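Protein SCO1 homolog 1, mitochondrial (Arabidopsis thaliana, PDB 6N5U) binds copper as a mitochondrial inner-membrane chaperone thought to take part in copper homeostasis, redox signalling or copper insertion into cytochrome c oxidase. Local coordinates at residues Gly10-Leu15 / Val23-Leu28; Ile34-Phe39 / Asp44-Glu49; Gly38-Pro43 / His86-Glu91. One frame throughout, in Å; residues are numbered along the deposited sequence.

Overall arrangement
All three contacts belong to the copper-binding, thioredoxin-fold part of a longer protein, but they lie at different depths. Interaction 1 is a partly buried hairpin at an edge of the main sheet, held by backbone hydrogen bonds, a carboxylate and a phenylalanine ring. Interactions 2 and 3 are buried, centred about 8 Å apart, share G38 and F39, and both reach the copper(I) ion. The first of these sets strand 32-38 against helix 45-64 through sulfur and tyrosine contacts; the second sets the loop between them against helix 82-89 through CH-pi and van der Waals packing. Interaction 1, about 19-20 Å from the others between centres, touches interaction 2 where L28 CD2 meets L35 CD2 at 3.8 Å.

Interaction 1 (Gly10-Leu15 / Val23-Leu28); sequences GGPFSL and VTEKNL
E25 folds back over the P12-F13 peptide. E25 CB rests against the F13 ring, 3.7 Å from F13 CE2. With CG tucked into the space flanked by the residue's own N and C (chi1 65°) and the chain bent at chi2, the carboxylate turns back to the opposite segment. There E25 CD lies 3.6 Å from P12 CA, and E25 OE2 lies 3.8 Å from P12 CB. E25 OE1 accepts the backbone N-H of F13, 3.1 Å from F13 N; the bond is fairly straight (162°), but the donor sits above the carboxylate plane. The F13 ring meets the E25 backbone as well, with E25 N over one face near the rim, while L28 CD2 approaches the ring edge 3.9 Å from F13 CZ. Further along, L15 and V23 form an antiparallel hydrogen-bonded pair: V23 N to L15 O is 2.8 Å and L15 N to V23 O is 2.9 Å. These strands, 14-17 and 22-24, make a beta hairpin at one edge of the main sheet. F13, L15 and V23 pack on L99 of the adjoining strand 97-100, and helix 103-112 meets F13 through V109 and L15 through I106 and V109.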
# COMPACT_ATOMS: atom_id res chain seq x y z
N GLY A 10 -11.96 -4.74 3.79
CA GLY A 10 -11.36 -3.68 4.59
C GLY A 10 -12.09 -3.52 5.90
O GLY A 10 -13.02 -4.27 6.22
N GLY A 11 -11.65 -2.53 6.67
CA GLY A 11 -12.23 -2.23 7.97
C GLY A 11 -11.26 -1.49 8.86
O GLY A 11 -10.10 -1.32 8.50
N PRO A 12 -11.73 -1.09 10.07
CA PRO A 12 -10.85 -0.37 11.01
C PRO A 12 -9.49 -0.97 11.32
O PRO A 12 -9.32 -2.19 11.42
CB PRO A 12 -11.69 -0.29 12.29
CG PRO A 12 -13.10 -0.33 11.80
CD PRO A 12 -13.09 -1.26 10.63
N PHE A 13 -8.51 -0.08 11.49
CA PHE A 13 -7.14 -0.42 11.86
C PHE A 13 -6.56 0.68 12.73
O PHE A 13 -7.05 1.81 12.70
CB PHE A 13 -6.26 -0.64 10.61
CG PHE A 13 -6.09 0.53 9.67
CD1 PHE A 13 -5.17 1.54 9.95
CD2 PHE A 13 -6.79 0.59 8.47
CE1 PHE A 13 -5.00 2.61 9.07
CE2 PHE A 13 -6.60 1.66 7.58
CZ PHE A 13 -5.71 2.66 7.89
N SER A 14 -5.52 0.35 13.52
CA SER A 14 -4.78 1.31 14.33
C SER A 14 -3.32 0.99 14.06
O SER A 14 -2.79 0.01 14.56
CB SER A 14 -5.13 1.20 15.81
OG SER A 14 -4.67 2.36 16.49
N LEU A 15 -2.70 1.77 13.17
CA LEU A 15 -1.32 1.57 12.74
C LEU A 15 -0.45 2.80 13.07
O LEU A 15 -0.97 3.80 13.57
CB LEU A 15 -1.28 1.24 11.23
CG LEU A 15 -1.91 -0.10 10.79
CD1 LEU A 15 -2.06 -0.17 9.30
CD2 LEU A 15 -1.08 -1.27 11.22
N VAL A 23 -2.13 6.34 13.50
CA VAL A 23 -3.22 6.61 12.57
C VAL A 23 -4.29 5.51 12.58
O VAL A 23 -4.05 4.39 13.05
CB VAL A 23 -2.70 6.88 11.12
CG1 VAL A 23 -1.84 8.14 11.04
CG2 VAL A 23 -1.95 5.67 10.58
N THR A 24 -5.48 5.84 12.04
CA THR A 24 -6.59 4.94 11.80
C THR A 24 -7.01 5.16 10.34
O THR A 24 -6.39 5.97 9.64
CB THR A 24 -7.75 5.11 12.81
OG1 THR A 24 -8.31 6.42 12.74
CG2 THR A 24 -7.35 4.77 14.23
N GLU A 25 -8.04 4.45 9.88
CA GLU A 25 -8.63 4.55 8.54
C GLU A 25 -9.16 5.96 8.29
O GLU A 25 -9.19 6.42 7.15
CB GLU A 25 -9.73 3.47 8.35
CG GLU A 25 -10.98 3.59 9.23
CD GLU A 25 -10.89 3.23 10.71
OE1 GLU A 25 -9.83 2.74 11.15
OE2 GLU A 25 -11.90 3.44 11.42
N LYS A 26 -9.52 6.66 9.39
CA LYS A 26 -10.04 8.02 9.40
C LYS A 26 -8.99 9.06 9.01
O LYS A 26 -9.36 10.13 8.51
CB LYS A 26 -10.70 8.34 10.75
CG LYS A 26 -11.90 7.45 11.04
CD LYS A 26 -12.63 7.83 12.30
CE LYS A 26 -13.98 7.17 12.36
NZ LYS A 26 -14.75 7.56 13.57
N ASN A 27 -7.69 8.74 9.19
CA ASN A 27 -6.57 9.62 8.83
C ASN A 27 -6.30 9.62 7.33
O ASN A 27 -5.58 10.49 6.83
CB ASN A 27 -5.32 9.18 9.58
CG ASN A 27 -5.27 9.64 11.01
OD1 ASN A 27 -4.35 10.36 11.38
ND2 ASN A 27 -6.21 9.23 11.86
N LEU A 28 -6.86 8.62 6.62
CA LEU A 28 -6.71 8.42 5.18
C LEU A 28 -7.90 8.99 4.41
O LEU A 28 -7.81 9.15 3.20
CB LEU A 28 -6.55 6.91 4.90
CG LEU A 28 -5.14 6.28 5.00
CD1 LEU A 28 -4.52 6.45 6.38
CD2 LEU A 28 -5.22 4.77 4.70

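Interaction 2 (Ile34-Phe39 / Asp44-Glu49); sequences ILYFGF and DICPDE. With CU1 (copper (I) ion), chain D.
Y36 brings its phenol to the first turn of helix 45-64, where C46 and E49 receive it. The tight part is centred on the sulfur of C46. It lies near the plane of the Y36 ring, at its edge, 5.0 Å from the centroid and 81° off the ring normal, with Y36 OH 3.2 Å from C46 SG. The backbone N-H of F39 makes a long hydrogen bond to the same sulfur, 3.6 Å from F39 N to C46 SG at 158°. The F39 ring adds an oblique sulfur-aromatic contact. C46 SG also binds copper(I) at 2.4 Å, so the backbone just past the strand and the metal grip a single atom from different directions. E49, also buried, crosses Y36 at about a right angle and gives the ring its aliphatic part, E49 CB packing obliquely 3.6 Å from Y36 CE1; its carboxylate is engaged elsewhere, in salt bridges with K150 and K52. The backbones are closer at G38 and C46 (CA-CA 5.9 Å), where glycine has no side chain, than at Y36 and E49 (CA-CA 8.3 Å), where the tyrosine ring fills the gap.

The looser side is the outer part of the helix start. I45, partly exposed, adds CG2 at 4.0 Å from Y36 OH, and the rest of I45 turns from the strand. D44 and D48 are exposed there and do not touch the strand.

Strand and helix segments run nearly antiparallel (161°), as expected for the first half of the beta-alpha-beta unit 32-38, 45-64, 68-74. With C42 and H131 completing the copper site, C46 is the second cysteine of the Sco CxxxC motif, placed at the helix start, where the redox motif of thioredoxin folds resides.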
# COMPACT_ATOMS: atom_id res chain seq x y z
N ILE A 34 -4.77 4.41 -2.65
CA ILE A 34 -4.40 3.09 -3.18
C ILE A 34 -3.52 2.43 -2.14
O ILE A 34 -2.45 2.95 -1.85
CB ILE A 34 -3.76 3.09 -4.61
CG1 ILE A 34 -4.70 3.74 -5.66
CG2 ILE A 34 -3.40 1.65 -5.02
CD1 ILE A 34 -4.06 4.09 -7.01
N LEU A 35 -3.96 1.28 -1.57
CA LEU A 35 -3.19 0.57 -0.52
C LEU A 35 -2.44 -0.62 -1.12
O LEU A 35 -3.04 -1.42 -1.83
CB LEU A 35 -4.09 0.06 0.62
CG LEU A 35 -5.16 0.96 1.23
CD1 LEU A 35 -6.19 0.12 1.95
CD2 LEU A 35 -4.58 1.91 2.24
N TYR A 36 -1.13 -0.72 -0.86
CA TYR A 36 -0.27 -1.80 -1.34
C TYR A 36 0.36 -2.43 -0.12
O TYR A 36 0.95 -1.74 0.71
CB TYR A 36 0.81 -1.31 -2.37
CG TYR A 36 1.79 -2.40 -2.77
CD1 TYR A 36 1.43 -3.39 -3.68
CD2 TYR A 36 3.05 -2.49 -2.17
CE1 TYR A 36 2.29 -4.46 -3.97
CE2 TYR A 36 3.91 -3.55 -2.45
CZ TYR A 36 3.54 -4.53 -3.37
OH TYR A 36 4.38 -5.57 -3.67
N PHE A 37 0.22 -3.75 -0.00
CA PHE A 37 0.80 -4.47 1.14
C PHE A 37 2.13 -5.05 0.66
O PHE A 37 2.19 -5.68 -0.41
CB PHE A 37 -0.16 -5.56 1.63
CG PHE A 37 -1.40 -5.06 2.37
CD1 PHE A 37 -2.46 -4.48 1.67
CD2 PHE A 37 -1.51 -5.20 3.75
CE1 PHE A 37 -3.58 -3.99 2.35
CE2 PHE A 37 -2.64 -4.72 4.43
CZ PHE A 37 -3.66 -4.11 3.72
N GLY A 38 3.19 -4.76 1.41
CA GLY A 38 4.53 -5.20 1.06
C GLY A 38 5.47 -5.30 2.25
O GLY A 38 5.01 -5.28 3.38
N PHE A 39 6.78 -5.43 1.97
CA PHE A 39 7.88 -5.51 2.95
C PHE A 39 9.18 -4.89 2.37
O PHE A 39 9.52 -5.18 1.23
CB PHE A 39 8.07 -6.93 3.52
CG PHE A 39 8.78 -7.99 2.71
CD1 PHE A 39 8.10 -8.70 1.73
CD2 PHE A 39 10.08 -8.38 3.03
CE1 PHE A 39 8.75 -9.71 1.01
CE2 PHE A 39 10.72 -9.39 2.32
CZ PHE A 39 10.06 -10.04 1.30
N ASP A 44 12.47 -7.94 -5.51
CA ASP A 44 12.03 -7.44 -6.81
C ASP A 44 10.57 -7.01 -6.89
O ASP A 44 10.28 -5.93 -7.40
CB ASP A 44 12.31 -8.46 -7.93
CG ASP A 44 13.69 -9.09 -7.91
OD1 ASP A 44 14.69 -8.34 -7.99
OD2 ASP A 44 13.77 -10.34 -7.82
N ILE A 45 9.65 -7.87 -6.43
CA ILE A 45 8.20 -7.67 -6.49
C ILE A 45 7.75 -6.29 -5.96
O ILE A 45 7.21 -5.52 -6.77
CB ILE A 45 7.43 -8.83 -5.79
CG1 ILE A 45 7.81 -10.23 -6.37
CG2 ILE A 45 5.92 -8.61 -5.77
CD1 ILE A 45 7.59 -10.49 -7.93
N CYS A 46 7.95 -5.99 -4.64
CA CYS A 46 7.56 -4.72 -4.01
C CYS A 46 8.20 -3.50 -4.69
O CYS A 46 7.43 -2.64 -5.10
CB CYS A 46 7.79 -4.71 -2.50
SG CYS A 46 6.77 -5.90 -1.57
N PRO A 47 9.56 -3.42 -4.89
CA PRO A 47 10.12 -2.25 -5.61
C PRO A 47 9.44 -2.01 -6.97
O PRO A 47 9.08 -0.86 -7.25
CB PRO A 47 11.60 -2.61 -5.75
CG PRO A 47 11.89 -3.47 -4.61
CD PRO A 47 10.66 -4.33 -4.47
N ASP A 48 9.16 -3.09 -7.76
CA ASP A 48 8.50 -2.97 -9.07
C ASP A 48 7.08 -2.42 -8.98
O ASP A 48 6.73 -1.51 -9.73
CB ASP A 48 8.51 -4.29 -9.85
CG ASP A 48 9.88 -4.81 -10.25
OD1 ASP A 48 10.85 -4.01 -10.24
OD2 ASP A 48 9.99 -6.01 -10.57
N GLU A 49 6.27 -3.01 -8.10
CA GLU A 49 4.88 -2.66 -7.85
C GLU A 49 4.72 -1.22 -7.38
O GLU A 49 3.81 -0.53 -7.84
CB GLU A 49 4.27 -3.62 -6.84
CG GLU A 49 4.16 -5.04 -7.39
CD GLU A 49 3.27 -5.17 -8.61
OE1 GLU A 49 2.04 -5.12 -8.43
OE2 GLU A 49 3.81 -5.30 -9.73
CU CU1 D . 7.18 -8.22 -1.83

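Interaction 3 (Gly38-Pro43 / His86-Glu91); sequences GFTHCP and HEYVKE. With CU1 (copper (I) ion), chain D.
T40 lies over one face of the Y88 ring, and most of the contact is this CH-pi and van der Waals cover. The evidence for a CH-pi interaction is geometric: T40 CA stands 3.8 Å from the Y88 ring centroid and only 9° off the normal, above the middle of the ring. The threonine methyl extends this cover toward the root of the tyrosine, with T40 CG2 3.6 Å from Y88 CD2 and 3.7 Å from Y88 CB. At the other end the T40 carbonyl oxygen comes within 3.4 Å of Y88 CE1. The two side chains point opposite ways as they pass, the tyrosine reaching out of helix 82-89 because its ring is turned directly away from its own amide nitrogen (chi1 -172°).

F92 and F72 also contact the tyrosine ring. F92 meets it edge-to-face, and F72 of strand 68-74 meets it with the planes at about 50°. Its hydroxyl end reaches helix 45-64, Y88 OH lying 3.7 Å from P47 CG.

The loop in this contact is the copper-binding loop of this Sco protein, at the position of the redox motif in the thioredoxin fold, carrying the first cysteine of the CxxxC motif between strand 32-38 and helix 45-64. A type I turn from F39 to C42 shapes it, with C42 N donating to F39 O at 3.1 Å.

The metal bond belongs to C42, whose SG binds copper(I) at 2.3 Å, with C46 and H131 as the other ligands. C42 CB sits 3.6 Å above one face of the F39 ring, offset toward the rim.

Polar bonding of T40 is directed away from the tyrosine: the hydroxyl, T40 OG1, is hydrogen-bonded to D80 OD1 and Q84 NE2.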
# COMPACT_ATOMS: atom_id res chain seq x y z
N GLY A 38 3.19 -4.76 1.41
CA GLY A 38 4.53 -5.20 1.06
C GLY A 38 5.47 -5.30 2.25
O GLY A 38 5.01 -5.28 3.38
N PHE A 39 6.78 -5.43 1.97
CA PHE A 39 7.88 -5.51 2.95
C PHE A 39 9.18 -4.89 2.37
O PHE A 39 9.52 -5.18 1.23
CB PHE A 39 8.07 -6.93 3.52
CG PHE A 39 8.78 -7.99 2.71
CD1 PHE A 39 8.10 -8.70 1.73
CD2 PHE A 39 10.08 -8.38 3.03
CE1 PHE A 39 8.75 -9.71 1.01
CE2 PHE A 39 10.72 -9.39 2.32
CZ PHE A 39 10.06 -10.04 1.30
N THR A 40 9.85 -3.99 3.12
CA THR A 40 11.02 -3.24 2.65
C THR A 40 12.18 -4.12 2.18
O THR A 40 12.92 -3.68 1.31
CB THR A 40 11.50 -2.17 3.68
OG1 THR A 40 12.22 -2.79 4.74
CG2 THR A 40 10.36 -1.31 4.22
N HIS A 41 12.32 -5.33 2.68
CA HIS A 41 13.43 -6.21 2.28
C HIS A 41 13.12 -7.08 1.06
O HIS A 41 13.90 -8.00 0.76
CB HIS A 41 13.91 -7.05 3.48
CG HIS A 41 14.61 -6.23 4.54
ND1 HIS A 41 13.88 -5.47 5.43
CD2 HIS A 41 15.92 -6.04 4.77
CE1 HIS A 41 14.77 -4.85 6.19
NE2 HIS A 41 16.01 -5.16 5.84
N CYS A 42 12.02 -6.79 0.34
CA CYS A 42 11.59 -7.52 -0.85
C CYS A 42 12.53 -7.24 -2.00
O CYS A 42 12.74 -6.07 -2.36
CB CYS A 42 10.15 -7.19 -1.21
SG CYS A 42 9.40 -8.32 -2.43
N PRO A 43 13.11 -8.31 -2.59
CA PRO A 43 14.12 -8.13 -3.65
C PRO A 43 13.65 -7.52 -4.97
O PRO A 43 14.39 -6.70 -5.53
CB PRO A 43 14.66 -9.55 -3.86
CG PRO A 43 14.30 -10.31 -2.62
CD PRO A 43 12.99 -9.73 -2.20
N HIS A 86 10.00 4.72 6.72
CA HIS A 86 10.17 6.12 6.33
C HIS A 86 11.24 6.27 5.25
O HIS A 86 10.97 6.89 4.22
CB HIS A 86 10.53 6.99 7.55
CG HIS A 86 10.61 8.45 7.21
ND1 HIS A 86 9.47 9.23 7.15
CD2 HIS A 86 11.68 9.19 6.86
CE1 HIS A 86 9.89 10.44 6.81
NE2 HIS A 86 11.21 10.47 6.63
N GLU A 87 12.43 5.70 5.48
CA GLU A 87 13.56 5.74 4.55
C GLU A 87 13.23 5.07 3.22
O GLU A 87 13.59 5.58 2.16
CB GLU A 87 14.82 5.14 5.22
CG GLU A 87 15.55 6.12 6.13
CD GLU A 87 16.66 5.55 7.00
OE1 GLU A 87 16.65 4.33 7.29
OE2 GLU A 87 17.53 6.34 7.43
N TYR A 88 12.49 3.96 3.28
CA TYR A 88 12.09 3.18 2.11
C TYR A 88 11.08 3.90 1.24
O TYR A 88 11.32 4.00 0.04
CB TYR A 88 11.54 1.82 2.57
CG TYR A 88 11.25 0.82 1.46
CD1 TYR A 88 12.28 0.17 0.79
CD2 TYR A 88 9.93 0.48 1.14
CE1 TYR A 88 12.01 -0.78 -0.20
CE2 TYR A 88 9.66 -0.46 0.15
CZ TYR A 88 10.70 -1.10 -0.51
OH TYR A 88 10.44 -2.02 -1.50
N VAL A 89 9.97 4.41 1.83
CA VAL A 89 8.85 5.05 1.12
C VAL A 89 9.28 6.32 0.38
O VAL A 89 8.86 6.53 -0.76
CB VAL A 89 7.55 5.29 1.97
CG1 VAL A 89 6.93 3.98 2.43
CG2 VAL A 89 7.76 6.25 3.14
N LYS A 90 10.17 7.12 1.00
CA LYS A 90 10.69 8.36 0.44
C LYS A 90 11.38 8.17 -0.92
O LYS A 90 11.48 9.13 -1.70
CB LYS A 90 11.64 9.04 1.44
CG LYS A 90 10.97 9.85 2.54
CD LYS A 90 10.08 11.03 2.09
CE LYS A 90 9.60 11.84 3.26
NZ LYS A 90 10.63 12.79 3.75
N GLU A 91 11.87 6.93 -1.19
CA GLU A 91 12.60 6.53 -2.41
C GLU A 91 11.75 6.44 -3.67
O GLU A 91 12.29 6.59 -4.77
CB GLU A 91 13.28 5.16 -2.21
CG GLU A 91 14.34 5.06 -1.12
CD GLU A 91 14.91 3.67 -0.91
OE1 GLU A 91 14.60 2.76 -1.71
OE2 GLU A 91 15.68 3.49 0.06
CU CU1 D . 7.18 -8.22 -1.83